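Local coordinates for fructose-like phosphotransferase enzyme IIB component 3 (Escherichia coli K12, PDB 4TN5), which probably accepts a phosphoryl group on a cysteine from its EIIA partner and passes it to fructose as the sugar is carried into the cell, at residues Met1-Ala6 with Asp51-Arg56; Ile63-Leu68 with Gln81-Ala86; His76-Gln81 with Gln106-Ile111. All coordinates share one frame; numbering follows the deposited sequence.

How the interactions relate
All three contacts involve one mixed alpha/beta sheet. Interaction 1 sets helix 51-56 against strand 3-9, interaction 2 joins the ends of strands 59-64 and 79-82, and interaction 3 pairs strand 79-82 with strand 108-111. Interactions 2 and 3 share Gln81, their centres about 14 Å apart. Interactions 1 and 3, centres about 13 Å apart, meet where Ile54 CG2 packs 3.7 Å from Cys77 SG. Interactions 1 and 2, centres about 19 Å apart, lie on opposite sides of the chain's centre. Interaction 2 lies nearest the inferred phosphocysteine, the Ile84 and Cys10 side chains being about 4 Å apart at their nearest atoms; in interaction 3 the nearest His109 side-chain atom is about 3 Å from a bound nickel ion.

Interaction 1: Met1-Ala6 with Asp51-Arg56; sequences MAYLVA and DEDIRR
Tyr3 and Arg56 stack flat on each other where strand 3-9, an inner strand of an open alpha/beta sheet, faces helix 51-56. Tyr3 is the side chain to follow. CB points toward the helix, and with CG anti to the backbone N (chi1 180°) the ring reaches Arg56. CD2 is the first ring atom to make close contact, with Arg56 NH1 lying 3.6 Å from it. Farther out, CE2 lies 3.7 Å from Arg56 CZ, and CZ of the ring sits equally close to Arg56 NH2. The guanidinium therefore lies over one face of the ring, offset toward its rim, its plane only 4° from that of the ring. The result is an off-centre cation-pi stack, with Arg56 CZ 4.2 Å from the ring centroid.

The ring edge is used as well: CE2 points at the helix backbone, 3.4 Å from Asp53 O. At the tip, Tyr3 OH passes beside the Asp53 carboxylate, but it is hydrogen-bonded with Ser36 OG on the neighbouring strand. Two anchors, one at the hydroxyl and one on the ring face, thus restrict how the ring can turn.

Asp53 in turn steadies the arginine through a salt bridge within the helix, which should help keep the guanidinium flat over the ring. Deeper in the contact Val5 fills the strand side, its CG1 lying 3.6 Å from Asp53 O. The bond from Arg56 NH2 to Asp53 OD1 measures 3.2 Å and meets the carboxylate on its anti side, but tilted out of the carboxylate plane.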
HETATM    1  N   MSE A   1       9.368  21.159   8.167  1.00104.46           N
HETATM    2  CA  MSE A   1      10.637  20.446   8.237  1.00106.14           C
HETATM    3  C   MSE A   1      10.493  19.034   7.680  1.00 94.98           C
HETATM    4  O   MSE A   1      11.464  18.280   7.613  1.00 96.65           O
HETATM    5  CB  MSE A   1      11.144  20.398   9.680  1.00116.86           C
HETATM    6  CG  MSE A   1      10.306  19.530  10.602  1.00119.64           C
HETATM    7 SE   MSE A   1      10.726  19.803  12.486  1.00111.62          SE
HETATM    8  CE  MSE A   1       9.542  21.313  12.836  1.00107.13           C
ATOM      9  N   ALA A   2       9.272  18.682   7.289  1.00 73.53           N
ATOM     10  CA  ALA A   2       9.011  17.399   6.649  1.00 61.47           C
ATOM     11  C   ALA A   2       9.339  17.497   5.165  1.00 53.82           C
ATOM     12  O   ALA A   2       9.229  18.569   4.570  1.00 49.00           O
ATOM     13  CB  ALA A   2       7.562  16.990   6.851  1.00 58.03           C
ATOM     14  N   TYR A   3       9.742  16.381   4.568  1.00 49.96           N
ATOM     15  CA  TYR A   3      10.165  16.390   3.172  1.00 50.85           C
ATOM     16  C   TYR A   3       9.368  15.422   2.300  1.00 52.73           C
ATOM     17  O   TYR A   3       9.324  14.220   2.558  1.00 48.81           O
ATOM     18  CB  TYR A   3      11.664  16.104   3.061  1.00 56.23           C
ATOM     19  CG  TYR A   3      12.173  16.101   1.641  1.00 56.11           C
ATOM     20  CD1 TYR A   3      12.021  17.215   0.827  1.00 52.13           C
ATOM     21  CD2 TYR A   3      12.808  14.986   1.113  1.00 66.44           C
ATOM     22  CE1 TYR A   3      12.484  17.218  -0.474  1.00 50.65           C
ATOM     23  CE2 TYR A   3      13.276  14.979  -0.185  1.00 70.46           C
ATOM     24  CZ  TYR A   3      13.111  16.097  -0.975  1.00 57.87           C
ATOM     25  OH  TYR A   3      13.577  16.094  -2.270  1.00 61.34           O
ATOM     26  N   LEU A   4       8.755  15.966   1.254  1.00 54.24           N
ATOM     27  CA  LEU A   4       7.869  15.212   0.378  1.00 46.51           C
ATOM     28  C   LEU A   4       8.443  15.114  -1.031  1.00 44.03           C
ATOM     29  O   LEU A   4       8.949  16.095  -1.567  1.00 49.33           O
ATOM     30  CB  LEU A   4       6.503  15.903   0.327  1.00 43.32           C
ATOM     31  CG  LEU A   4       5.421  15.385  -0.623  1.00 50.22           C
ATOM     32  CD1 LEU A   4       4.582  14.306   0.037  1.00 55.75           C
ATOM     33  CD2 LEU A   4       4.543  16.532  -1.101  1.00 46.91           C
ATOM     34  N   VAL A   5       8.381  13.928  -1.628  1.00 36.38           N
ATOM     35  CA  VAL A   5       8.678  13.791  -3.050  1.00 34.47           C
ATOM     36  C   VAL A   5       7.386  13.473  -3.789  1.00 35.35           C
ATOM     37  O   VAL A   5       6.493  12.828  -3.239  1.00 36.51           O
ATOM     38  CB  VAL A   5       9.744  12.712  -3.341  1.00 40.72           C
ATOM     39  CG1 VAL A   5      11.084  13.111  -2.741  1.00 40.18           C
ATOM     40  CG2 VAL A   5       9.297  11.356  -2.821  1.00 45.73           C
ATOM     41  N   ALA A   6       7.274  13.936  -5.026  1.00 39.30           N
ATOM     42  CA  ALA A   6       6.021  13.788  -5.751  1.00 29.15           C
ATOM     43  C   ALA A   6       6.208  13.493  -7.231  1.00 28.78           C
ATOM     44  O   ALA A   6       7.194  13.903  -7.844  1.00 32.97           O
ATOM     45  CB  ALA A   6       5.166  15.024  -5.569  1.00 19.47           C
ATOM     46  N   ASP A  51      17.385   9.372  -6.121  1.00 82.95           N
ATOM     47  CA  ASP A  51      16.923   8.372  -5.164  1.00 84.35           C
ATOM     48  C   ASP A  51      17.361   8.656  -3.731  1.00 80.96           C
ATOM     49  O   ASP A  51      16.716   8.204  -2.786  1.00 85.82           O
ATOM     50  CB  ASP A  51      17.255   6.951  -5.619  1.00 94.76           C
ATOM     51  CG  ASP A  51      16.615   6.616  -6.950  1.00107.79           C
ATOM     52  OD1 ASP A  51      15.836   7.453  -7.447  1.00113.38           O
ATOM     53  OD2 ASP A  51      16.844   5.507  -7.476  1.00113.41           O
ATOM     54  N   GLU A  52      18.424   9.439  -3.571  1.00 78.74           N
ATOM     55  CA  GLU A  52      18.771   9.956  -2.254  1.00 82.96           C
ATOM     56  C   GLU A  52      17.637  10.843  -1.746  1.00 79.19           C
ATOM     57  O   GLU A  52      17.384  10.905  -0.548  1.00 70.82           O
ATOM     58  CB  GLU A  52      20.099  10.729  -2.265  1.00 88.53           C
ATOM     59  CG  GLU A  52      20.312  11.705  -3.427  1.00 95.36           C
ATOM     60  CD  GLU A  52      20.801  11.031  -4.699  1.00102.48           C
ATOM     61  OE1 GLU A  52      20.272   9.959  -5.055  1.00103.86           O
ATOM     62  OE2 GLU A  52      21.726  11.573  -5.343  1.00108.36           O
ATOM     63  N   ASP A  53      16.955  11.518  -2.670  1.00 83.98           N
ATOM     64  CA  ASP A  53      15.782  12.322  -2.340  1.00 75.66           C
ATOM     65  C   ASP A  53      14.636  11.416  -1.907  1.00 64.32           C
ATOM     66  O   ASP A  53      13.928  11.708  -0.945  1.00 58.69           O
ATOM     67  CB  ASP A  53      15.330  13.129  -3.559  1.00 76.49           C
ATOM     68  CG  ASP A  53      16.209  14.329  -3.831  1.00 84.27           C
ATOM     69  OD1 ASP A  53      16.865  14.822  -2.890  1.00 81.68           O
ATOM     70  OD2 ASP A  53      16.251  14.766  -5.000  1.00 87.65           O
ATOM     71  N   ILE A  54      14.451  10.323  -2.642  1.00 51.89           N
ATOM     72  CA  ILE A  54      13.357   9.389  -2.391  1.00 57.01           C
ATOM     73  C   ILE A  54      13.587   8.603  -1.101  1.00 62.47           C
ATOM     74  O   ILE A  54      12.643   8.279  -0.378  1.00 65.48           O
ATOM     75  CB  ILE A  54      13.183   8.410  -3.579  1.00 58.14           C
ATOM     76  CG1 ILE A  54      12.893   9.184  -4.866  1.00 47.77           C
ATOM     77  CG2 ILE A  54      12.071   7.406  -3.308  1.00 64.88           C
ATOM     78  CD1 ILE A  54      12.676   8.302  -6.077  1.00 55.43           C
ATOM     79  N   ARG A  55      14.852   8.320  -0.810  1.00 64.70           N
ATOM     80  CA  ARG A  55      15.222   7.512   0.351  1.00 70.89           C
ATOM     81  C   ARG A  55      15.266   8.328   1.650  1.00 63.55           C
ATOM     82  O   ARG A  55      15.248   7.768   2.748  1.00 68.52           O
ATOM     83  CB  ARG A  55      16.552   6.789   0.080  1.00 77.81           C
ATOM     84  CG  ARG A  55      16.543   5.731  -1.019  1.00 80.90           C
ATOM     85  CD  ARG A  55      17.896   5.044  -1.134  1.00 92.74           C
ATOM     86  NE  ARG A  55      17.910   4.045  -2.198  1.00 99.79           N
ATOM     87  CZ  ARG A  55      17.462   2.800  -2.062  1.00107.32           C
ATOM     88  NH1 ARG A  55      16.968   2.391  -0.901  1.00106.36           N
ATOM     89  NH2 ARG A  55      17.509   1.965  -3.090  1.00113.65           N
ATOM     90  N   ARG A  56      15.296   9.650   1.531  1.00 61.07           N
ATOM     91  CA  ARG A  56      15.282  10.500   2.717  1.00 62.31           C
ATOM     92  C   ARG A  56      13.969  11.266   2.833  1.00 69.88           C
ATOM     93  O   ARG A  56      13.770  12.036   3.774  1.00 75.07           O
ATOM     94  CB  ARG A  56      16.456  11.475   2.704  1.00 58.41           C
ATOM     95  CG  ARG A  56      16.281  12.611   1.727  1.00 64.62           C
ATOM     96  CD  ARG A  56      17.516  13.481   1.670  1.00 68.82           C
ATOM     97  NE  ARG A  56      17.382  14.507   0.645  1.00 71.43           N
ATOM     98  CZ  ARG A  56      16.749  15.660   0.828  1.00 68.21           C
ATOM     99  NH1 ARG A  56      16.193  15.931   2.000  1.00 64.38           N
ATOM    100  NH2 ARG A  56      16.672  16.540  -0.160  1.00 62.86           N
TER

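Interaction 2: Ile63-Leu68 with Gln81-Ala86; sequences ITDIEL and QCSIYA
Ile63 and Ile84 cross at about a right angle at the C-terminal ends of two neighbouring parallel strands, the place where open alpha/beta folds commonly carry their active sites. Ile63 CG2 does the touching: anti to the backbone N, it is directed at Ile84 and lies 3.8 Å from Ile84 CG1. It also approaches the sulfur of Cys82, which stands on the same face of the sheet. Phe87, from helix 84-89, packs on both Ile63 and Cys82. Ile84 also touches Cys10, inferred to be the phosphocysteine of the reaction, so Ile84 borders the inferred active-site cysteine.

On the other side of the strand ends, Thr64 and Gln81 run obliquely past each other, the methyl CG2 of Thr64 meeting the amide NE2 of Gln81 in a light contact. The backbone completes the parallel pairing, Thr64 N giving a 2.7 Å hydrogen bond to Cys82 O. The strands then part: 59-64 runs on into a loop, while Ser83 takes the N-cap position of helix 84-89.

Asp65 reaches over this helix start. Its CG is anti to its own carbonyl carbon (chi1 -52°), which swings the carboxylate back so that OD1 reaches Ile84, the first helical residue. There the charge of Asp65 would probably interact favourably with the helix N-terminus. Asp65 and Tyr85 meet at about a right angle, their planes inclined by 45°. The second carboxylate oxygen rests over one face of the ring, OD2 standing 3.9 Å from Tyr85 CZ. The hydrogen bond from the backbone N-H of Ile84 to Asp65 OD1, 3.0 Å from N to OD1, arrives from above the carboxylate plane.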
ATOM      1  N   ILE A  63       0.495  11.500  -7.834  1.00 50.92           N
ATOM      2  CA  ILE A  63      -0.674  12.059  -8.495  1.00 48.55           C
ATOM      3  C   ILE A  63      -0.693  11.607  -9.947  1.00 49.60           C
ATOM      4  O   ILE A  63      -0.092  12.244 -10.810  1.00 55.52           O
ATOM      5  CB  ILE A  63      -0.646  13.593  -8.450  1.00 51.30           C
ATOM      6  CG1 ILE A  63      -0.226  14.075  -7.059  1.00 52.89           C
ATOM      7  CG2 ILE A  63      -1.997  14.163  -8.849  1.00 56.67           C
ATOM      8  CD1 ILE A  63      -0.050  15.572  -6.956  1.00 49.41           C
ATOM      9  N   THR A  64      -1.383  10.506 -10.221  1.00 53.25           N
ATOM     10  CA  THR A  64      -1.338   9.925 -11.557  1.00 69.31           C
ATOM     11  C   THR A  64      -2.587   9.146 -11.949  1.00 79.82           C
ATOM     12  O   THR A  64      -3.212   8.477 -11.125  1.00 82.77           O
ATOM     13  CB  THR A  64      -0.113   9.003 -11.720  1.00 73.62           C
ATOM     14  OG1 THR A  64      -0.132   8.405 -13.022  1.00 69.23           O
ATOM     15  CG2 THR A  64      -0.119   7.909 -10.661  1.00 74.38           C
ATOM     16  N   ASP A  65      -2.941   9.247 -13.225  1.00 92.15           N
ATOM     17  CA  ASP A  65      -3.977   8.411 -13.805  1.00105.40           C
ATOM     18  C   ASP A  65      -3.298   7.163 -14.342  1.00110.92           C
ATOM     19  O   ASP A  65      -3.828   6.057 -14.253  1.00121.54           O
ATOM     20  CB  ASP A  65      -4.657   9.140 -14.965  1.00117.35           C
ATOM     21  CG  ASP A  65      -5.145  10.523 -14.584  1.00121.08           C
ATOM     22  OD1 ASP A  65      -5.617  10.697 -13.442  1.00119.38           O
ATOM     23  OD2 ASP A  65      -5.051  11.438 -15.429  1.00128.87           O
ATOM     24  N   ILE A  66      -2.100   7.360 -14.884  1.00 89.38           N
ATOM     25  CA  ILE A  66      -1.411   6.335 -15.657  1.00 89.55           C
ATOM     26  C   ILE A  66      -0.429   5.495 -14.849  1.00 85.40           C
ATOM     27  O   ILE A  66      -0.360   5.592 -13.624  1.00 80.93           O
ATOM     28  CB  ILE A  66      -0.648   6.969 -16.828  1.00 84.02           C
ATOM     29  CG1 ILE A  66       0.532   7.794 -16.307  1.00 76.36           C
ATOM     30  CG2 ILE A  66      -1.582   7.840 -17.633  1.00 85.88           C
ATOM     31  CD1 ILE A  66       1.431   8.333 -17.395  1.00 75.64           C
ATOM     32  N   GLU A  67       0.326   4.669 -15.564  1.00 97.24           N
ATOM     33  CA  GLU A  67       1.337   3.812 -14.969  1.00 96.55           C
ATOM     34  C   GLU A  67       2.661   4.562 -14.932  1.00 83.01           C
ATOM     35  O   GLU A  67       3.219   4.901 -15.975  1.00 86.47           O
ATOM     36  CB  GLU A  67       1.484   2.541 -15.804  1.00100.38           C
ATOM     37  CG  GLU A  67       0.176   1.797 -16.024  1.00104.04           C
ATOM     38  CD  GLU A  67       0.375   0.450 -16.686  1.00104.37           C
ATOM     39  OE1 GLU A  67       1.362  -0.237 -16.350  1.00107.79           O
ATOM     40  OE2 GLU A  67      -0.455   0.079 -17.545  1.00109.11           O
ATOM     41  N   LEU A  68       3.157   4.830 -13.728  1.00 58.02           N
ATOM     42  CA  LEU A  68       4.399   5.577 -13.565  1.00 50.28           C
ATOM     43  C   LEU A  68       5.617   4.784 -14.015  1.00 56.30           C
ATOM     44  O   LEU A  68       5.759   3.607 -13.686  1.00 61.09           O
ATOM     45  CB  LEU A  68       4.599   5.989 -12.104  1.00 48.90           C
ATOM     46  CG  LEU A  68       3.557   6.890 -11.448  1.00 43.00           C
ATOM     47  CD1 LEU A  68       3.981   7.230 -10.028  1.00 40.68           C
ATOM     48  CD2 LEU A  68       3.365   8.146 -12.270  1.00 44.27           C
ATOM     49  N   GLN A  81      -1.381   7.725  -3.083  1.00 43.89           N
ATOM     50  CA  GLN A  81      -1.569   7.753  -4.527  1.00 45.31           C
ATOM     51  C   GLN A  81      -2.997   8.136  -4.893  1.00 50.35           C
ATOM     52  O   GLN A  81      -3.955   7.658  -4.286  1.00 53.00           O
ATOM     53  CB  GLN A  81      -1.204   6.405  -5.154  1.00 43.80           C
ATOM     54  CG  GLN A  81      -1.407   6.357  -6.662  1.00 62.68           C
ATOM     55  CD  GLN A  81      -0.790   5.130  -7.300  1.00 78.88           C
ATOM     56  OE1 GLN A  81       0.107   4.506  -6.734  1.00 88.35           O
ATOM     57  NE2 GLN A  81      -1.267   4.778  -8.489  1.00 83.38           N
ATOM     58  N   CYS A  82      -3.129   9.009  -5.886  1.00 42.40           N
ATOM     59  CA  CYS A  82      -4.436   9.417  -6.382  1.00 49.41           C
ATOM     60  C   CYS A  82      -4.328   9.861  -7.834  1.00 44.55           C
ATOM     61  O   CYS A  82      -3.235  10.122  -8.334  1.00 50.06           O
ATOM     62  CB  CYS A  82      -5.006  10.551  -5.529  1.00 47.37           C
ATOM     63  SG  CYS A  82      -4.079  12.098  -5.630  1.00 64.35           S
ATOM     64  N   SER A  83      -5.469   9.941  -8.510  1.00 46.23           N
ATOM     65  CA  SER A  83      -5.504  10.417  -9.885  1.00 49.35           C
ATOM     66  C   SER A  83      -5.372  11.936  -9.909  1.00 49.57           C
ATOM     67  O   SER A  83      -5.586  12.599  -8.894  1.00 48.25           O
ATOM     68  CB  SER A  83      -6.801   9.985 -10.567  1.00 56.13           C
ATOM     69  OG  SER A  83      -7.933  10.388  -9.818  1.00 67.43           O
ATOM     70  N   ILE A  84      -5.016  12.481 -11.070  1.00 55.22           N
ATOM     71  CA  ILE A  84      -4.858  13.927 -11.216  1.00 64.45           C
ATOM     72  C   ILE A  84      -6.168  14.677 -11.015  1.00 68.00           C
ATOM     73  O   ILE A  84      -6.252  15.584 -10.188  1.00 75.77           O
ATOM     74  CB  ILE A  84      -4.268  14.322 -12.585  1.00 71.50           C
ATOM     75  CG1 ILE A  84      -2.752  14.141 -12.581  1.00 68.25           C
ATOM     76  CG2 ILE A  84      -4.599  15.775 -12.915  1.00 66.59           C
ATOM     77  CD1 ILE A  84      -2.059  14.824 -13.746  1.00 64.28           C
ATOM     78  N   TYR A  85      -7.203  14.312 -11.757  1.00 79.71           N
ATOM     79  CA  TYR A  85      -8.444  15.064 -11.643  1.00 94.98           C
ATOM     80  C   TYR A  85      -9.065  14.966 -10.237  1.00 89.85           C
ATOM     81  O   TYR A  85      -9.897  15.781  -9.856  1.00 91.27           O
ATOM     82  CB  TYR A  85      -9.380  14.672 -12.774  1.00 97.20           C
ATOM     83  CG  TYR A  85      -8.783  14.534 -14.127  1.00 97.38           C
ATOM     84  CD1 TYR A  85      -7.843  15.436 -14.629  1.00 95.16           C
ATOM     85  CD2 TYR A  85      -9.082  13.429 -14.879  1.00 97.33           C
ATOM     86  CE1 TYR A  85      -7.291  15.240 -15.880  1.00 90.80           C
ATOM     87  CE2 TYR A  85      -8.521  13.252 -16.098  1.00 93.57           C
ATOM     88  CZ  TYR A  85      -7.646  14.147 -16.600  1.00 95.54           C
ATOM     89  OH  TYR A  85      -7.131  13.909 -17.840  1.00 92.34           O
ATOM     90  N   ALA A  86      -8.625  13.981  -9.459  1.00 69.41           N
ATOM     91  CA  ALA A  86      -8.985  13.898  -8.041  1.00 61.18           C
ATOM     92  C   ALA A  86      -8.223  14.889  -7.152  1.00 56.64           C
ATOM     93  O   ALA A  86      -8.807  15.521  -6.268  1.00 59.09           O
ATOM     94  CB  ALA A  86      -8.795  12.491  -7.525  1.00 61.77           C
TER

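Interaction 3: His76-Gln81 with Gln106-Ile111; sequences HCRYVQ and QQTHLI
Different first torsions bring the rings of Tyr79 and His109 together. Tyr79 holds CG between its backbone N and carbonyl carbon (chi1 72°), folding the ring back over the neighbouring strand, whereas His109 sets CG anti to its carbonyl carbon (chi1 -65°); together the two torsions lay the rings against each other on one face of the sheet. The rings stack face to face with centroids 4.0 Å apart, though their planes open by 30°. The overlap is uneven: Tyr79 CE2 sits over the centre of the imidazole, 3.3 Å from His109 NE2, and the phenol continues past it. The carbonyl oxygen of Cys77 lies at the imidazole edge, so the imidazole has a neighbour over a face and another at its edge. The His109 side chain also comes, at its nearest atom, to about 3 Å from a bound nickel ion.

The strands that carry the rings run parallel and in register. Tyr79 O accepts the N-H of Leu110 at 2.8 Å, and Gln81 N donates to Leu110 O at 2.7 Å, whereas the bond from Tyr79 N to Thr108 O is weak. Side chains alternate between the faces: Gln81 and Ile111 lie on that of the stacked rings, while Val80 and Leu110 turn to the other and pack on Val101 of helix 92-103.

Where the strands begin, the Arg78 guanidinium has the backbone of Gln106 and Gln107 over one face, and its NH1 is hydrogen-bonded to Ala104 O. Gln107, extended beyond CG, lays its amide near the backbone of His76.

Strand 108-111 also pairs antiparallel with a strand of the second subunit, where the two Thr108 hydroxyls hydrogen-bond. Within the chain, the adjacent parallel strands linked through helices 84-89 and 92-103 form a beta-alpha-beta crossover, which here ends at the edge strand that carries the sheet across the dimer.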
ATOM      1  N   HIS A  76       9.246   1.005  -1.113  1.00 53.85           N
ATOM      2  CA  HIS A  76       9.639   1.070   0.292  1.00 56.72           C
ATOM      3  C   HIS A  76       9.427   2.452   0.899  1.00 54.77           C
ATOM      4  O   HIS A  76      10.123   2.842   1.837  1.00 57.97           O
ATOM      5  CB  HIS A  76      11.095   0.637   0.473  1.00 65.35           C
ATOM      6  CG  HIS A  76      11.342  -0.798   0.133  1.00 75.57           C
ATOM      7  ND1 HIS A  76      10.772  -1.835   0.838  1.00 80.69           N
ATOM      8  CD2 HIS A  76      12.106  -1.369  -0.828  1.00 74.64           C
ATOM      9  CE1 HIS A  76      11.167  -2.985   0.319  1.00 83.11           C
ATOM     10  NE2 HIS A  76      11.978  -2.730  -0.692  1.00 82.53           N
ATOM     11  N   CYS A  77       8.460   3.187   0.365  1.00 43.46           N
ATOM     12  CA  CYS A  77       8.148   4.511   0.880  1.00 40.32           C
ATOM     13  C   CYS A  77       6.738   4.555   1.447  1.00 31.73           C
ATOM     14  O   CYS A  77       5.848   3.846   0.979  1.00 40.96           O
ATOM     15  CB  CYS A  77       8.277   5.563  -0.226  1.00 50.82           C
ATOM     16  SG  CYS A  77       9.811   5.483  -1.174  1.00118.94           S
ATOM     17  N   ARG A  78       6.544   5.380   2.467  1.00 29.41           N
ATOM     18  CA  ARG A  78       5.205   5.774   2.857  1.00 37.36           C
ATOM     19  C   ARG A  78       4.707   6.632   1.711  1.00 42.90           C
ATOM     20  O   ARG A  78       5.391   7.572   1.312  1.00 45.47           O
ATOM     21  CB  ARG A  78       5.251   6.636   4.114  1.00 40.20           C
ATOM     22  CG  ARG A  78       5.794   5.962   5.352  1.00 48.05           C
ATOM     23  CD  ARG A  78       5.955   6.993   6.454  1.00 55.79           C
ATOM     24  NE  ARG A  78       6.165   6.381   7.759  1.00 66.73           N
ATOM     25  CZ  ARG A  78       5.186   6.102   8.611  1.00 79.27           C
ATOM     26  NH1 ARG A  78       3.928   6.372   8.290  1.00 88.87           N
ATOM     27  NH2 ARG A  78       5.460   5.544   9.780  1.00 82.09           N
ATOM     28  N   TYR A  79       3.540   6.319   1.162  1.00 41.30           N
ATOM     29  CA  TYR A  79       3.004   7.178   0.111  1.00 38.03           C
ATOM     30  C   TYR A  79       1.486   7.202  -0.027  1.00 45.17           C
ATOM     31  O   TYR A  79       0.785   6.284   0.397  1.00 44.07           O
ATOM     32  CB  TYR A  79       3.677   6.906  -1.247  1.00 38.90           C
ATOM     33  CG  TYR A  79       3.310   5.606  -1.932  1.00 38.95           C
ATOM     34  CD1 TYR A  79       2.131   5.488  -2.659  1.00 47.97           C
ATOM     35  CD2 TYR A  79       4.164   4.512  -1.889  1.00 46.76           C
ATOM     36  CE1 TYR A  79       1.800   4.309  -3.298  1.00 41.97           C
ATOM     37  CE2 TYR A  79       3.841   3.329  -2.528  1.00 46.81           C
ATOM     38  CZ  TYR A  79       2.658   3.233  -3.231  1.00 45.75           C
ATOM     39  OH  TYR A  79       2.333   2.058  -3.868  1.00 47.77           O
ATOM     40  N   VAL A  80       1.002   8.288  -0.619  1.00 33.06           N
ATOM     41  CA  VAL A  80      -0.396   8.433  -0.981  1.00 34.52           C
ATOM     42  C   VAL A  80      -0.481   8.505  -2.498  1.00 36.74           C
ATOM     43  O   VAL A  80       0.270   9.246  -3.131  1.00 47.72           O
ATOM     44  CB  VAL A  80      -0.997   9.722  -0.393  1.00 34.05           C
ATOM     45  CG1 VAL A  80      -2.448   9.880  -0.820  1.00 28.78           C
ATOM     46  CG2 VAL A  80      -0.879   9.718   1.118  1.00 29.65           C
ATOM     47  N   GLN A  81      -1.381   7.725  -3.083  1.00 43.89           N
ATOM     48  CA  GLN A  81      -1.569   7.753  -4.527  1.00 45.31           C
ATOM     49  C   GLN A  81      -2.997   8.136  -4.893  1.00 50.35           C
ATOM     50  O   GLN A  81      -3.955   7.658  -4.286  1.00 53.00           O
ATOM     51  CB  GLN A  81      -1.204   6.405  -5.154  1.00 43.80           C
ATOM     52  CG  GLN A  81      -1.407   6.357  -6.662  1.00 62.68           C
ATOM     53  CD  GLN A  81      -0.790   5.130  -7.300  1.00 78.88           C
ATOM     54  OE1 GLN A  81       0.107   4.506  -6.734  1.00 88.35           O
ATOM     55  NE2 GLN A  81      -1.267   4.778  -8.489  1.00 83.38           N
ATOM     56  N   GLN A 106       3.421   2.887  10.865  1.00103.52           N
ATOM     57  CA  GLN A 106       4.014   1.998   9.863  1.00112.64           C
ATOM     58  C   GLN A 106       4.064   2.537   8.432  1.00104.15           C
ATOM     59  O   GLN A 106       3.411   3.526   8.097  1.00107.01           O
ATOM     60  CB  GLN A 106       3.305   0.640   9.878  1.00112.78           C
ATOM     61  CG  GLN A 106       2.769   0.234  11.241  1.00116.93           C
ATOM     62  CD  GLN A 106       1.563   1.051  11.660  1.00119.43           C
ATOM     63  OE1 GLN A 106       1.267   2.090  11.069  1.00116.73           O
ATOM     64  NE2 GLN A 106       0.860   0.586  12.686  1.00121.55           N
ATOM     65  N   GLN A 107       4.850   1.861   7.597  1.00 94.96           N
ATOM     66  CA  GLN A 107       4.980   2.176   6.179  1.00 80.55           C
ATOM     67  C   GLN A 107       3.646   1.782   5.553  1.00 71.35           C
ATOM     68  O   GLN A 107       3.430   0.618   5.213  1.00 82.32           O
ATOM     69  CB  GLN A 107       6.168   1.432   5.569  1.00 70.84           C
ATOM     70  CG  GLN A 107       6.204   1.456   4.050  1.00 68.46           C
ATOM     71  CD  GLN A 107       7.315   0.598   3.479  1.00 74.97           C
ATOM     72  OE1 GLN A 107       8.401   0.506   4.052  1.00 83.17           O
ATOM     73  NE2 GLN A 107       7.050  -0.036   2.343  1.00 77.63           N
ATOM     74  N   THR A 108       2.755   2.757   5.406  1.00 60.46           N
ATOM     75  CA  THR A 108       1.440   2.515   4.827  1.00 58.76           C
ATOM     76  C   THR A 108       1.438   3.116   3.423  1.00 58.03           C
ATOM     77  O   THR A 108       1.979   4.199   3.193  1.00 64.11           O
ATOM     78  CB  THR A 108       0.245   3.085   5.616  1.00 55.90           C
ATOM     79  OG1 THR A 108      -0.885   3.213   4.744  1.00 60.59           O
ATOM     80  CG2 THR A 108       0.587   4.449   6.193  1.00 61.11           C
ATOM     81  N   HIS A 109       0.832   2.389   2.490  1.00 53.44           N
ATOM     82  CA  HIS A 109       0.500   2.924   1.178  1.00 45.41           C
ATOM     83  C   HIS A 109      -0.977   3.275   1.210  1.00 51.35           C
ATOM     84  O   HIS A 109      -1.789   2.497   1.705  1.00 49.90           O
ATOM     85  CB  HIS A 109       0.740   1.883   0.086  1.00 42.22           C
ATOM     86  CG  HIS A 109       2.174   1.487  -0.077  1.00 46.99           C
ATOM     87  ND1 HIS A 109       2.577   0.503  -0.954  1.00 47.81           N
ATOM     88  CD2 HIS A 109       3.301   1.942   0.520  1.00 57.66           C
ATOM     89  CE1 HIS A 109       3.887   0.366  -0.890  1.00 56.93           C
ATOM     90  NE2 HIS A 109       4.354   1.229  -0.003  1.00 53.58           N
ATOM     91  N   LEU A 110      -1.331   4.443   0.691  1.00 52.17           N
ATOM     92  CA  LEU A 110      -2.724   4.861   0.699  1.00 41.84           C
ATOM     93  C   LEU A 110      -3.184   5.208  -0.706  1.00 47.77           C
ATOM     94  O   LEU A 110      -2.663   6.130  -1.333  1.00 52.37           O
ATOM     95  CB  LEU A 110      -2.923   6.056   1.638  1.00 45.49           C
ATOM     96  CG  LEU A 110      -4.265   6.206   2.366  1.00 52.22           C
ATOM     97  CD1 LEU A 110      -4.195   7.367   3.346  1.00 49.68           C
ATOM     98  CD2 LEU A 110      -5.428   6.395   1.399  1.00 60.38           C
ATOM     99  N   ILE A 111      -4.156   4.456  -1.206  1.00 53.59           N
ATOM    100  CA  ILE A 111      -4.779   4.820  -2.463  1.00 60.44           C
ATOM    101  C   ILE A 111      -6.012   5.622  -2.168  1.00 62.16           C
ATOM    102  O   ILE A 111      -6.913   5.191  -1.440  1.00 58.15           O
ATOM    103  CB  ILE A 111      -5.134   3.614  -3.334  1.00 60.95           C
ATOM    104  CG1 ILE A 111      -3.926   3.242  -4.186  1.00 64.42           C
ATOM    105  CG2 ILE A 111      -6.318   3.934  -4.244  1.00 62.70           C
ATOM    106  CD1 ILE A 111      -4.232   2.276  -5.295  1.00 59.54           C
TER